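Long-range contacts in homocysteine S-methyltransferase (Escherichia coli, PDB 5DMM), which transfers a methyl group from S-methylmethionine, or less efficiently from S-adenosylmethionine, to homocysteine, giving methionine with the help of a zinc ion: residues A[57-63]-A[298-304]; A[122-128]-A[149-153]; A[170-176]-A[203-207]; A[249-254]-A[284-290]. All coordinates share one frame; numbering follows the deposited sequence.

In the fold
The four contacts stitch a TIM barrel together around one pocket. Contact 1 joins helix 48-61 to the last helix, and so encloses the other three along the chain. Contacts 2 and 3 are neighbours, with centres about 14 Å apart, and E175 of contact 3 reaches into contact 2, its OE2 2.7 Å from H150 NE2. Contact 4 touches contact 1 where T298 packs on P254, while contacts 1 and 3 are farthest apart, about 30 Å between centres. Contact 4 holds Y253, which touches the bound homocysteine, and its P254 side chain lies about 8 Å from a zinc ion; the side chains of P124 and T298 lie about 7 and 8 Å from that ligand.

Contact 1 (A[57-63]-A[298-304]); sequences DYYRAGA and TTPADIA
Y58 and P300 form the tight part of this contact. The proline lies across one face of the phenol ring, its CG 3.8 Å from the ring centroid and 18° off the normal, a CH-pi contact. I303 comes to the same ring at its edge, with CG1 3.6 Å from Y58 CD1. With chi1 of -60° the isoleucine CG1 lies anti to the carbonyl carbon and reaches the ring, which leaves CG2 anti to the backbone N, facing A63; CG2 then rests 4.2 Å from A63 CB. Next to these, A61 CB sits over the first turn of the last helix, 3.5 Å from P300 O, and the two helix segments run at 20° to each other, their axes 8.7 Å apart. A61 O also receives a CA-H...O approach from A304 CA. Just beyond, G62 ends its helix in a Schellman motif.

The side nearer solvent is looser. D57 only brushes the proline, OD1 standing 3.6 Å from P300 CG, and its other oxygen makes a salt bridge with R30. T299, also partly exposed, turns from the interface to cap its own helix, completing a capping box with D302.

Y58 OH finds its partner in A22 O and D57 OD2 in R30, so what joins helix 48-61 to the C-terminal helix 300-309 here is essentially apolar packing and CH-pi contact.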
loop_
_atom_site.group_PDB
_atom_site.type_symbol
_atom_site.label_atom_id
_atom_site.label_comp_id
_atom_site.label_asym_id
_atom_site.label_seq_id
_atom_site.Cartn_x
_atom_site.Cartn_y
_atom_site.Cartn_z
ATOM N N ASP A 57 -1.715 -17.001 1.803
ATOM C CA ASP A 57 -2.339 -17.250 0.500
ATOM C C ASP A 57 -1.675 -16.455 -0.635
ATOM O O ASP A 57 -1.403 -16.978 -1.730
ATOM C CB ASP A 57 -3.819 -16.883 0.589
ATOM C CG ASP A 57 -4.678 -17.661 -0.366
ATOM O OD1 ASP A 57 -4.223 -17.953 -1.498
ATOM O OD2 ASP A 57 -5.826 -17.976 0.023
ATOM N N TYR A 58 -1.425 -15.179 -0.376
ATOM C CA TYR A 58 -0.817 -14.333 -1.398
ATOM C C TYR A 58 0.655 -14.684 -1.623
ATOM O O TYR A 58 1.120 -14.669 -2.762
ATOM C CB TYR A 58 -0.965 -12.847 -1.036
ATOM C CG TYR A 58 -2.300 -12.266 -1.463
ATOM C CD1 TYR A 58 -2.617 -12.146 -2.815
ATOM C CD2 TYR A 58 -3.239 -11.828 -0.519
ATOM C CE1 TYR A 58 -3.812 -11.620 -3.227
ATOM C CE2 TYR A 58 -4.462 -11.293 -0.929
ATOM C CZ TYR A 58 -4.736 -11.207 -2.299
ATOM O OH TYR A 58 -5.916 -10.681 -2.767
ATOM N N TYR A 59 1.398 -14.990 -0.562
ATOM C CA TYR A 59 2.788 -15.410 -0.765
ATOM C C TYR A 59 2.830 -16.698 -1.604
ATOM O O TYR A 59 3.708 -16.867 -2.440
ATOM C CB TYR A 59 3.515 -15.625 0.564
ATOM C CG TYR A 59 3.982 -14.380 1.319
ATOM C CD1 TYR A 59 4.724 -13.371 0.695
ATOM C CD2 TYR A 59 3.715 -14.245 2.677
ATOM C CE1 TYR A 59 5.169 -12.252 1.408
ATOM C CE2 TYR A 59 4.160 -13.131 3.399
ATOM C CZ TYR A 59 4.883 -12.138 2.753
ATOM O OH TYR A 59 5.322 -11.041 3.449
ATOM N N ARG A 60 1.870 -17.597 -1.380
ATOM C CA ARG A 60 1.769 -18.826 -2.162
ATOM C C ARG A 60 1.477 -18.535 -3.629
ATOM O O ARG A 60 1.993 -19.215 -4.514
ATOM C CB ARG A 60 0.685 -19.749 -1.601
ATOM C CG ARG A 60 1.069 -20.448 -0.322
ATOM C CD ARG A 60 -0.047 -21.375 0.152
ATOM N NE ARG A 60 0.435 -22.256 1.206
ATOM C CZ ARG A 60 -0.323 -22.737 2.179
ATOM N NH1 ARG A 60 -1.609 -22.410 2.239
ATOM N NH2 ARG A 60 0.205 -23.541 3.094
ATOM N N ALA A 61 0.660 -17.514 -3.881
ATOM C CA ALA A 61 0.282 -17.145 -5.238
ATOM C C ALA A 61 1.434 -16.470 -5.990
ATOM O O ALA A 61 1.374 -16.299 -7.209
ATOM C CB ALA A 61 -0.933 -16.241 -5.213
ATOM N N GLY A 62 2.476 -16.076 -5.263
ATOM C CA GLY A 62 3.639 -15.485 -5.892
ATOM C C GLY A 62 4.001 -14.093 -5.415
ATOM O O GLY A 62 5.010 -13.537 -5.857
ATOM N N ALA A 63 3.192 -13.517 -4.522
ATOM C CA ALA A 63 3.497 -12.195 -3.976
ATOM C C ALA A 63 4.845 -12.211 -3.271
ATOM O O ALA A 63 5.163 -13.152 -2.556
ATOM C CB ALA A 63 2.399 -11.736 -3.001
ATOM N N THR A 298 -9.514 -7.578 -6.237
ATOM C CA THR A 298 -8.540 -8.565 -6.682
ATOM C C THR A 298 -8.382 -9.629 -5.607
ATOM O O THR A 298 -8.762 -9.442 -4.448
ATOM C CB THR A 298 -7.178 -7.940 -7.010
ATOM O OG1 THR A 298 -6.587 -7.415 -5.815
ATOM C CG2 THR A 298 -7.363 -6.834 -8.028
ATOM N N THR A 299 -7.851 -10.770 -6.017
ATOM C CA THR A 299 -7.727 -11.923 -5.145
ATOM C C THR A 299 -6.393 -12.591 -5.493
ATOM O O THR A 299 -5.705 -12.154 -6.427
ATOM C CB THR A 299 -8.902 -12.919 -5.352
ATOM O OG1 THR A 299 -8.687 -13.629 -6.569
ATOM C CG2 THR A 299 -10.243 -12.206 -5.430
ATOM N N PRO A 300 -6.015 -13.654 -4.764
ATOM C CA PRO A 300 -4.778 -14.346 -5.146
ATOM C C PRO A 300 -4.787 -14.916 -6.571
ATOM O O PRO A 300 -3.714 -15.264 -7.085
ATOM C CB PRO A 300 -4.693 -15.472 -4.119
ATOM C CG PRO A 300 -5.338 -14.874 -2.885
ATOM C CD PRO A 300 -6.490 -14.069 -3.429
ATOM N N ALA A 301 -5.957 -15.010 -7.201
ATOM C CA ALA A 301 -6.031 -15.479 -8.592
ATOM C C ALA A 301 -5.328 -14.496 -9.524
ATOM O O ALA A 301 -4.655 -14.904 -10.469
ATOM C CB ALA A 301 -7.470 -15.679 -9.026
ATOM N N ASP A 302 -5.484 -13.201 -9.254
ATOM C CA ASP A 302 -4.817 -12.170 -10.053
ATOM C C ASP A 302 -3.304 -12.224 -9.896
ATOM O O ASP A 302 -2.568 -12.061 -10.877
ATOM C CB ASP A 302 -5.316 -10.775 -9.675
ATOM C CG ASP A 302 -6.802 -10.601 -9.909
ATOM O OD1 ASP A 302 -7.198 -10.365 -11.074
ATOM O OD2 ASP A 302 -7.578 -10.682 -8.929
ATOM N N ILE A 303 -2.844 -12.431 -8.662
ATOM C CA ILE A 303 -1.412 -12.529 -8.376
ATOM C C ILE A 303 -0.827 -13.776 -9.045
ATOM O O ILE A 303 0.264 -13.740 -9.620
ATOM C CB ILE A 303 -1.154 -12.556 -6.847
ATOM C CG1 ILE A 303 -1.703 -11.274 -6.221
ATOM C CG2 ILE A 303 0.328 -12.680 -6.552
ATOM C CD1 ILE A 303 -1.184 -10.015 -6.922
ATOM N N ALA A 304 -1.564 -14.878 -8.977
ATOM C CA ALA A 304 -1.153 -16.117 -9.639
ATOM C C ALA A 304 -1.029 -15.913 -11.150
ATOM O O ALA A 304 -0.068 -16.367 -11.782
ATOM C CB ALA A 304 -2.147 -17.231 -9.325
#

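Contact 2 (A[122-128]-A[149-153]); sequences VGPYGAY and FHRPR
F149 offers one face of its ring to the edge of Y125 in an edge-to-face pair. Y125 CD1 stands over the centre of the phenylalanine, 3.7 Å from F149 CG, and the ring planes are 82° apart. Y128 completes an aromatic cluster from another direction, its CB 3.7 Å from F149 CE1 and its ring inclined at 44° to the phenylalanine. With chi1 of 168°, F149 CG lies opposite its own backbone N; this carries the ring toward helix 125-129, under Y125 CD1, while its CD2 lies over the face of the H150 imidazole.

The polar half gathers at G123 O. R153 NH2 reaches it at 2.7 Å, a bond that is weak because the N-H is bent away from the oxygen, and H150 CE1 approaches the same carbonyl in the imidazole plane at 3.2 Å. The guanidinium lies flat against the backbone of V122 and G123, with V122 CA over its centre, while V122 CG1 fills the corner 3.7 Å from H150 ND1. R153 NH1 is bonded instead to S70 O, a second anchor for the guanidinium.

In the barrel, the contact lays helix 143-159 against the turn that leaves strand 117-122 for helix 125-129. Helix 173-183 closes one flank, its E175 binding both H150 NE2 and Y125 N, and helix 85-109 meets R153 on another.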
loop_
_atom_site.group_PDB
_atom_site.type_symbol
_atom_site.label_atom_id
_atom_site.label_comp_id
_atom_site.label_asym_id
_atom_site.label_seq_id
_atom_site.Cartn_x
_atom_site.Cartn_y
_atom_site.Cartn_z
ATOM N N VAL A 122 -0.176 2.689 4.821
ATOM C CA VAL A 122 -0.500 4.027 5.286
ATOM C C VAL A 122 -1.523 4.654 4.351
ATOM O O VAL A 122 -1.192 5.077 3.235
ATOM C CB VAL A 122 0.761 4.910 5.360
ATOM C CG1 VAL A 122 0.400 6.387 5.569
ATOM C CG2 VAL A 122 1.672 4.412 6.472
ATOM N N GLY A 123 -2.776 4.689 4.791
ATOM C CA GLY A 123 -3.834 5.242 3.962
ATOM C C GLY A 123 -3.968 6.734 4.180
ATOM O O GLY A 123 -3.428 7.275 5.156
ATOM N N PRO A 124 -4.705 7.411 3.288
ATOM C CA PRO A 124 -4.839 8.870 3.362
ATOM C C PRO A 124 -5.817 9.310 4.439
ATOM O O PRO A 124 -6.633 8.513 4.890
ATOM C CB PRO A 124 -5.378 9.239 1.976
ATOM C CG PRO A 124 -6.206 8.034 1.581
ATOM C CD PRO A 124 -5.465 6.838 2.156
ATOM N N TYR A 125 -5.739 10.585 4.801
ATOM C CA TYR A 125 -6.675 11.220 5.722
ATOM C C TYR A 125 -8.112 11.070 5.206
ATOM O O TYR A 125 -9.050 10.893 5.979
ATOM C CB TYR A 125 -6.292 12.694 5.899
ATOM C CG TYR A 125 -7.133 13.439 6.904
ATOM C CD1 TYR A 125 -6.935 13.269 8.270
ATOM C CD2 TYR A 125 -8.128 14.319 6.488
ATOM C CE1 TYR A 125 -7.705 13.953 9.192
ATOM C CE2 TYR A 125 -8.900 15.007 7.407
ATOM C CZ TYR A 125 -8.683 14.821 8.753
ATOM O OH TYR A 125 -9.450 15.506 9.668
ATOM N N GLY A 126 -8.268 11.099 3.888
ATOM C CA GLY A 126 -9.570 10.925 3.271
ATOM C C GLY A 126 -10.287 9.632 3.622
ATOM O O GLY A 126 -11.518 9.599 3.681
ATOM N N ALA A 127 -9.518 8.568 3.843
ATOM C CA ALA A 127 -10.089 7.273 4.189
ATOM C C ALA A 127 -10.664 7.312 5.603
ATOM O O ALA A 127 -11.631 6.618 5.912
ATOM C CB ALA A 127 -9.043 6.179 4.063
ATOM N N TYR A 128 -10.056 8.123 6.465
ATOM C CA TYR A 128 -10.584 8.318 7.811
ATOM C C TYR A 128 -11.894 9.108 7.784
ATOM O O TYR A 128 -12.827 8.813 8.544
ATOM C CB TYR A 128 -9.542 9.021 8.689
ATOM C CG TYR A 128 -10.124 9.792 9.854
ATOM C CD1 TYR A 128 -10.670 9.133 10.950
ATOM C CD2 TYR A 128 -10.110 11.186 9.863
ATOM C CE1 TYR A 128 -11.204 9.839 12.020
ATOM C CE2 TYR A 128 -10.642 11.899 10.923
ATOM C CZ TYR A 128 -11.180 11.221 11.996
ATOM O OH TYR A 128 -11.703 11.930 13.049
ATOM N N PHE A 149 -1.979 13.229 12.578
ATOM C CA PHE A 149 -2.854 12.137 12.152
ATOM C C PHE A 149 -2.047 10.900 11.784
ATOM O O PHE A 149 -2.395 9.785 12.168
ATOM C CB PHE A 149 -3.721 12.562 10.957
ATOM C CG PHE A 149 -4.432 11.419 10.273
ATOM C CD1 PHE A 149 -5.595 10.885 10.804
ATOM C CD2 PHE A 149 -3.948 10.898 9.090
ATOM C CE1 PHE A 149 -6.258 9.841 10.174
ATOM C CE2 PHE A 149 -4.611 9.851 8.443
ATOM C CZ PHE A 149 -5.762 9.323 8.988
ATOM N N HIS A 150 -0.960 11.106 11.047
ATOM C CA HIS A 150 -0.190 9.993 10.510
ATOM C C HIS A 150 0.875 9.425 11.446
ATOM O O HIS A 150 1.201 8.246 11.360
ATOM C CB HIS A 150 0.502 10.427 9.218
ATOM C CG HIS A 150 -0.390 10.429 8.024
ATOM N ND1 HIS A 150 -0.922 9.272 7.489
ATOM C CD2 HIS A 150 -0.858 11.447 7.262
ATOM C CE1 HIS A 150 -1.658 9.579 6.435
ATOM N NE2 HIS A 150 -1.640 10.891 6.280
ATOM N N ARG A 151 1.428 10.271 12.314
ATOM C CA ARG A 151 2.583 9.886 13.138
ATOM C C ARG A 151 2.450 8.571 13.933
ATOM O O ARG A 151 3.336 7.721 13.833
ATOM C CB ARG A 151 2.942 11.026 14.107
ATOM C CG ARG A 151 4.118 10.699 15.017
ATOM C CD ARG A 151 4.557 11.919 15.846
ATOM N NE ARG A 151 5.073 13.002 15.010
ATOM C CZ ARG A 151 4.456 14.168 14.831
ATOM N NH1 ARG A 151 3.302 14.410 15.441
ATOM N NH2 ARG A 151 4.995 15.093 14.048
ATOM N N PRO A 152 1.370 8.390 14.721
ATOM C CA PRO A 152 1.296 7.142 15.512
ATOM C C PRO A 152 1.330 5.856 14.680
ATOM O O PRO A 152 1.927 4.861 15.114
ATOM C CB PRO A 152 -0.058 7.237 16.219
ATOM C CG PRO A 152 -0.506 8.629 16.091
ATOM C CD PRO A 152 0.157 9.214 14.889
ATOM N N ARG A 153 0.702 5.873 13.508
ATOM C CA ARG A 153 0.691 4.680 12.656
ATOM C C ARG A 153 2.068 4.448 12.027
ATOM O O ARG A 153 2.531 3.307 11.941
ATOM C CB ARG A 153 -0.384 4.780 11.568
ATOM C CG ARG A 153 -0.286 3.672 10.512
ATOM C CD ARG A 153 -1.497 3.676 9.590
ATOM N NE ARG A 153 -1.704 4.989 8.996
ATOM C CZ ARG A 153 -2.706 5.292 8.180
ATOM N NH1 ARG A 153 -3.601 4.363 7.844
ATOM N NH2 ARG A 153 -2.808 6.524 7.692
#

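Contact 3 (A[170-176]-A[203-207]); sequences LPNFSEI and LSDGT
D205 OD2 takes the backbone N-H of F173 at 2.8 Å in an almost straight bond, the N-H...O angle being 173°, though the donor stands above the carboxylate plane. The other oxygen, OD1, closes an Asx turn with T207 N and also receives T207 OG1 at 2.8 Å. OD1 thus braces the loop after strand 202-203 internally, while OD2 ties it to the start of helix 173-183 in the TIM barrel. D205 can do this because chi1 of 73° tucks its CG back between backbone N and carbonyl carbon. A water bridges OD2 to S174 N, and D205 N gives P171 O a weak bond. An alanine in place of D205 removes the acceptor of F173 N and of both T207 donors, and the loop would probably be less firmly tied to the helix start.

N172 caps the same helix: its OD1 accepts from E175 N and S174 OG, both in the carbonyl plane. Outside this polar knot, L203 CD1 meets I176 CD1 tip to tip at 3.7 Å, and P171 CB packs on S204 CB. Beyond these, T207 CG2 lies over one face of the F173 ring, 4.0 Å from its centroid and 17° off the normal.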
loop_
_atom_site.group_PDB
_atom_site.type_symbol
_atom_site.label_atom_id
_atom_site.label_comp_id
_atom_site.label_asym_id
_atom_site.label_seq_id
_atom_site.Cartn_x
_atom_site.Cartn_y
_atom_site.Cartn_z
ATOM N N LEU A 170 -3.256 7.979 -2.223
ATOM C CA LEU A 170 -3.092 9.376 -1.807
ATOM C C LEU A 170 -3.621 10.352 -2.866
ATOM O O LEU A 170 -3.164 10.329 -3.997
ATOM C CB LEU A 170 -1.614 9.669 -1.536
ATOM C CG LEU A 170 -0.854 8.722 -0.595
ATOM C CD1 LEU A 170 0.606 9.124 -0.543
ATOM C CD2 LEU A 170 -1.462 8.727 0.800
ATOM N N PRO A 171 -4.574 11.221 -2.492
ATOM C CA PRO A 171 -5.230 12.126 -3.442
ATOM C C PRO A 171 -4.833 13.590 -3.307
ATOM O O PRO A 171 -5.210 14.392 -4.160
ATOM C CB PRO A 171 -6.696 11.972 -3.073
ATOM C CG PRO A 171 -6.633 11.853 -1.548
ATOM C CD PRO A 171 -5.323 11.145 -1.223
ATOM N N ASN A 172 -4.114 13.922 -2.238
ATOM C CA ASN A 172 -3.920 15.298 -1.797
ATOM C C ASN A 172 -2.440 15.660 -1.679
ATOM O O ASN A 172 -1.683 15.010 -0.954
ATOM C CB ASN A 172 -4.639 15.499 -0.453
ATOM C CG ASN A 172 -4.529 16.915 0.071
ATOM O OD1 ASN A 172 -3.470 17.331 0.543
ATOM N ND2 ASN A 172 -5.635 17.658 0.011
ATOM N N PHE A 173 -2.037 16.699 -2.407
ATOM C CA PHE A 173 -0.641 17.127 -2.494
ATOM C C PHE A 173 -0.095 17.647 -1.175
ATOM O O PHE A 173 1.036 17.319 -0.800
ATOM C CB PHE A 173 -0.500 18.203 -3.577
ATOM C CG PHE A 173 0.918 18.556 -3.918
ATOM C CD1 PHE A 173 1.865 17.574 -4.148
ATOM C CD2 PHE A 173 1.296 19.883 -4.055
ATOM C CE1 PHE A 173 3.180 17.909 -4.482
ATOM C CE2 PHE A 173 2.606 20.226 -4.391
ATOM C CZ PHE A 173 3.549 19.235 -4.599
ATOM N N SER A 174 -0.880 18.456 -0.466
ATOM C CA SER A 174 -0.387 19.022 0.786
ATOM C C SER A 174 -0.151 17.901 1.800
ATOM O O SER A 174 0.808 17.946 2.567
ATOM C CB SER A 174 -1.354 20.081 1.342
ATOM O OG SER A 174 -2.557 19.504 1.819
ATOM N N GLU A 175 -0.994 16.871 1.774
ATOM C CA GLU A 175 -0.796 15.723 2.662
ATOM C C GLU A 175 0.438 14.908 2.234
ATOM O O GLU A 175 1.197 14.423 3.069
ATOM C CB GLU A 175 -2.049 14.844 2.689
ATOM C CG GLU A 175 -1.874 13.529 3.447
ATOM C CD GLU A 175 -3.130 12.679 3.448
ATOM O OE1 GLU A 175 -3.943 12.785 2.499
ATOM O OE2 GLU A 175 -3.307 11.904 4.410
ATOM N N ILE A 176 0.654 14.783 0.929
ATOM C CA ILE A 176 1.840 14.096 0.433
ATOM C C ILE A 176 3.112 14.790 0.933
ATOM O O ILE A 176 4.053 14.125 1.377
ATOM C CB ILE A 176 1.821 14.007 -1.113
ATOM C CG1 ILE A 176 0.770 12.966 -1.550
ATOM C CG2 ILE A 176 3.202 13.644 -1.636
ATOM C CD1 ILE A 176 0.396 13.037 -3.025
ATOM N N LEU A 203 -3.070 14.529 -10.076
ATOM C CA LEU A 203 -3.585 14.042 -8.799
ATOM C C LEU A 203 -5.085 14.250 -8.704
ATOM O O LEU A 203 -5.620 15.136 -9.362
ATOM C CB LEU A 203 -2.912 14.783 -7.640
ATOM C CG LEU A 203 -1.800 14.153 -6.809
ATOM C CD1 LEU A 203 -1.693 14.892 -5.460
ATOM C CD2 LEU A 203 -2.049 12.682 -6.598
ATOM N N SER A 204 -5.759 13.469 -7.857
ATOM C CA SER A 204 -7.187 13.647 -7.613
ATOM C C SER A 204 -7.541 15.100 -7.251
ATOM O O SER A 204 -8.570 15.609 -7.695
ATOM C CB SER A 204 -7.667 12.713 -6.495
ATOM O OG SER A 204 -7.656 11.354 -6.910
ATOM N N ASP A 205 -6.688 15.766 -6.470
ATOM C CA ASP A 205 -6.957 17.149 -6.050
ATOM C C ASP A 205 -6.596 18.203 -7.103
ATOM O O ASP A 205 -6.729 19.399 -6.848
ATOM C CB ASP A 205 -6.231 17.472 -4.740
ATOM C CG ASP A 205 -4.722 17.644 -4.905
ATOM O OD1 ASP A 205 -4.180 17.445 -6.012
ATOM O OD2 ASP A 205 -4.059 17.970 -3.900
ATOM N N GLY A 206 -6.120 17.763 -8.265
ATOM C CA GLY A 206 -5.836 18.679 -9.360
ATOM C C GLY A 206 -4.364 18.946 -9.655
ATOM O O GLY A 206 -4.027 19.484 -10.710
ATOM N N THR A 207 -3.482 18.570 -8.733
ATOM C CA THR A 207 -2.051 18.840 -8.876
ATOM C C THR A 207 -1.440 18.106 -10.071
ATOM O O THR A 207 -1.608 16.906 -10.215
ATOM C CB THR A 207 -1.276 18.429 -7.594
ATOM O OG1 THR A 207 -1.898 19.013 -6.446
ATOM C CG2 THR A 207 0.180 18.889 -7.669
HETATM O O HOH W 1 -3.454 19.926 -1.811
#

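Contact 4 (A[249-254]-A[284-290]); sequences PLVVYP and WQAAGAR
V252 CG2 stands over the centre of the six-membered ring of W284, 4.1 Å from its centroid and only 6° off the normal, a CH-pi contact in the layer between helix 281-286 and the parallel strands of the TIM barrel. CG2 faces the indole because CG1, with chi1 of 53°, takes the place between backbone N and carbonyl carbon; from there CG1 meets A289 CB at 3.7 Å. P254 reaches the far end of the indole, CG 3.5 Å from W284 CH2. The indole N-H is held by T235 OG1 of helix 235-243. A leucine in place of W284 would have no flat face for V252 and no N-H for T235, and is likely to leave a gap beside P254.

Toward the edge, L250 CD1 packs against A287 O, where the helix ends in a Schellman motif with G288 as its positive-phi residue. W284 O accepts A287 N and A289 N there from opposite faces of its plane. Two backbone bonds then join the strands in parallel register at L250 and A289: L250 N donates to G288 O at 3.1 Å, and R290 N reaches L250 O in its carbonyl plane at 2.8 Å.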
loop_
_atom_site.group_PDB
_atom_site.type_symbol
_atom_site.label_atom_id
_atom_site.label_comp_id
_atom_site.label_asym_id
_atom_site.label_seq_id
_atom_site.Cartn_x
_atom_site.Cartn_y
_atom_site.Cartn_z
ATOM N N PRO A 249 11.679 3.132 -9.617
ATOM C CA PRO A 249 10.787 1.998 -9.891
ATOM C C PRO A 249 9.330 2.421 -9.714
ATOM O O PRO A 249 8.998 3.040 -8.690
ATOM C CB PRO A 249 11.174 0.944 -8.836
ATOM C CG PRO A 249 12.389 1.439 -8.161
ATOM C CD PRO A 249 12.561 2.898 -8.460
ATOM N N LEU A 250 8.467 2.106 -10.680
ATOM C CA LEU A 250 7.079 2.546 -10.589
ATOM C C LEU A 250 6.192 1.448 -10.024
ATOM O O LEU A 250 6.405 0.258 -10.278
ATOM C CB LEU A 250 6.554 2.996 -11.954
ATOM C CG LEU A 250 7.255 4.215 -12.581
ATOM C CD1 LEU A 250 6.585 4.569 -13.913
ATOM C CD2 LEU A 250 7.274 5.428 -11.628
ATOM N N VAL A 251 5.184 1.875 -9.270
ATOM C CA VAL A 251 4.264 0.981 -8.582
ATOM C C VAL A 251 2.902 0.992 -9.265
ATOM O O VAL A 251 2.399 2.043 -9.640
ATOM C CB VAL A 251 4.088 1.404 -7.098
ATOM C CG1 VAL A 251 3.147 0.465 -6.384
ATOM C CG2 VAL A 251 5.426 1.459 -6.387
ATOM N N VAL A 252 2.290 -0.177 -9.413
ATOM C CA VAL A 252 0.962 -0.210 -9.996
ATOM C C VAL A 252 0.159 -1.372 -9.428
ATOM O O VAL A 252 0.563 -2.524 -9.514
ATOM C CB VAL A 252 1.015 -0.286 -11.555
ATOM C CG1 VAL A 252 1.884 -1.450 -12.042
ATOM C CG2 VAL A 252 -0.381 -0.389 -12.136
ATOM N N TYR A 253 -0.955 -1.050 -8.790
ATOM C CA TYR A 253 -1.892 -2.081 -8.394
ATOM C C TYR A 253 -3.318 -1.558 -8.501
ATOM O O TYR A 253 -3.810 -0.857 -7.613
ATOM C CB TYR A 253 -1.590 -2.639 -6.989
ATOM C CG TYR A 253 -1.230 -1.710 -5.831
ATOM C CD1 TYR A 253 -2.022 -1.676 -4.686
ATOM C CD2 TYR A 253 -0.054 -0.961 -5.831
ATOM C CE1 TYR A 253 -1.688 -0.880 -3.588
ATOM C CE2 TYR A 253 0.286 -0.154 -4.741
ATOM C CZ TYR A 253 -0.532 -0.126 -3.623
ATOM O OH TYR A 253 -0.210 0.665 -2.541
ATOM N N PRO A 254 -3.975 -1.886 -9.623
ATOM C CA PRO A 254 -5.296 -1.352 -9.946
ATOM C C PRO A 254 -6.430 -2.194 -9.377
ATOM O O PRO A 254 -6.205 -3.279 -8.827
ATOM C CB PRO A 254 -5.311 -1.396 -11.473
ATOM C CG PRO A 254 -4.516 -2.639 -11.782
ATOM C CD PRO A 254 -3.392 -2.625 -10.765
ATOM N N TRP A 284 2.746 -2.451 -18.858
ATOM C CA TRP A 284 3.157 -1.810 -17.607
ATOM C C TRP A 284 4.658 -1.855 -17.418
ATOM O O TRP A 284 5.270 -0.845 -17.058
ATOM C CB TRP A 284 2.470 -2.481 -16.413
ATOM C CG TRP A 284 1.021 -2.215 -16.345
ATOM C CD1 TRP A 284 0.319 -1.273 -17.046
ATOM C CD2 TRP A 284 0.072 -2.889 -15.517
ATOM N NE1 TRP A 284 -1.011 -1.328 -16.706
ATOM C CE2 TRP A 284 -1.188 -2.309 -15.766
ATOM C CE3 TRP A 284 0.168 -3.935 -14.592
ATOM C CZ2 TRP A 284 -2.356 -2.751 -15.134
ATOM C CZ3 TRP A 284 -0.993 -4.378 -13.965
ATOM C CH2 TRP A 284 -2.235 -3.782 -14.237
ATOM N N GLN A 285 5.253 -3.023 -17.657
ATOM C CA GLN A 285 6.684 -3.185 -17.457
ATOM C C GLN A 285 7.458 -2.290 -18.420
ATOM O O GLN A 285 8.489 -1.720 -18.063
ATOM C CB GLN A 285 7.097 -4.642 -17.645
ATOM C CG GLN A 285 8.593 -4.889 -17.498
ATOM C CD GLN A 285 8.950 -6.368 -17.475
ATOM O OE1 GLN A 285 8.079 -7.227 -17.330
ATOM N NE2 GLN A 285 10.241 -6.671 -17.606
ATOM N N ALA A 286 6.940 -2.160 -19.636
ATOM C CA ALA A 286 7.573 -1.320 -20.639
ATOM C C ALA A 286 7.466 0.153 -20.253
ATOM O O ALA A 286 8.207 0.988 -20.773
ATOM C CB ALA A 286 6.948 -1.554 -22.012
ATOM N N ALA A 287 6.530 0.472 -19.362
ATOM C CA ALA A 287 6.358 1.843 -18.897
ATOM C C ALA A 287 7.045 2.086 -17.560
ATOM O O ALA A 287 6.755 3.070 -16.899
ATOM C CB ALA A 287 4.880 2.197 -18.791
ATOM N N GLY A 288 7.955 1.199 -17.166
ATOM C CA GLY A 288 8.780 1.416 -15.992
ATOM C C GLY A 288 8.218 0.879 -14.684
ATOM O O GLY A 288 8.793 1.122 -13.619
ATOM N N ALA A 289 7.109 0.152 -14.756
ATOM C CA ALA A 289 6.547 -0.461 -13.548
ATOM C C ALA A 289 7.445 -1.613 -13.122
ATOM O O ALA A 289 7.868 -2.421 -13.964
ATOM C CB ALA A 289 5.118 -0.953 -13.784
ATOM N N ARG A 290 7.772 -1.670 -11.835
ATOM C CA ARG A 290 8.543 -2.799 -11.313
ATOM C C ARG A 290 7.951 -3.384 -10.024
ATOM O O ARG A 290 8.455 -4.374 -9.501
ATOM C CB ARG A 290 9.992 -2.391 -11.083
ATOM C CG ARG A 290 10.685 -1.953 -12.367
ATOM C CD ARG A 290 12.183 -1.769 -12.178
ATOM N NE ARG A 290 12.853 -3.054 -11.994
ATOM C CZ ARG A 290 14.132 -3.194 -11.666
ATOM N NH1 ARG A 290 14.903 -2.123 -11.485
ATOM N NH2 ARG A 290 14.639 -4.412 -11.513
#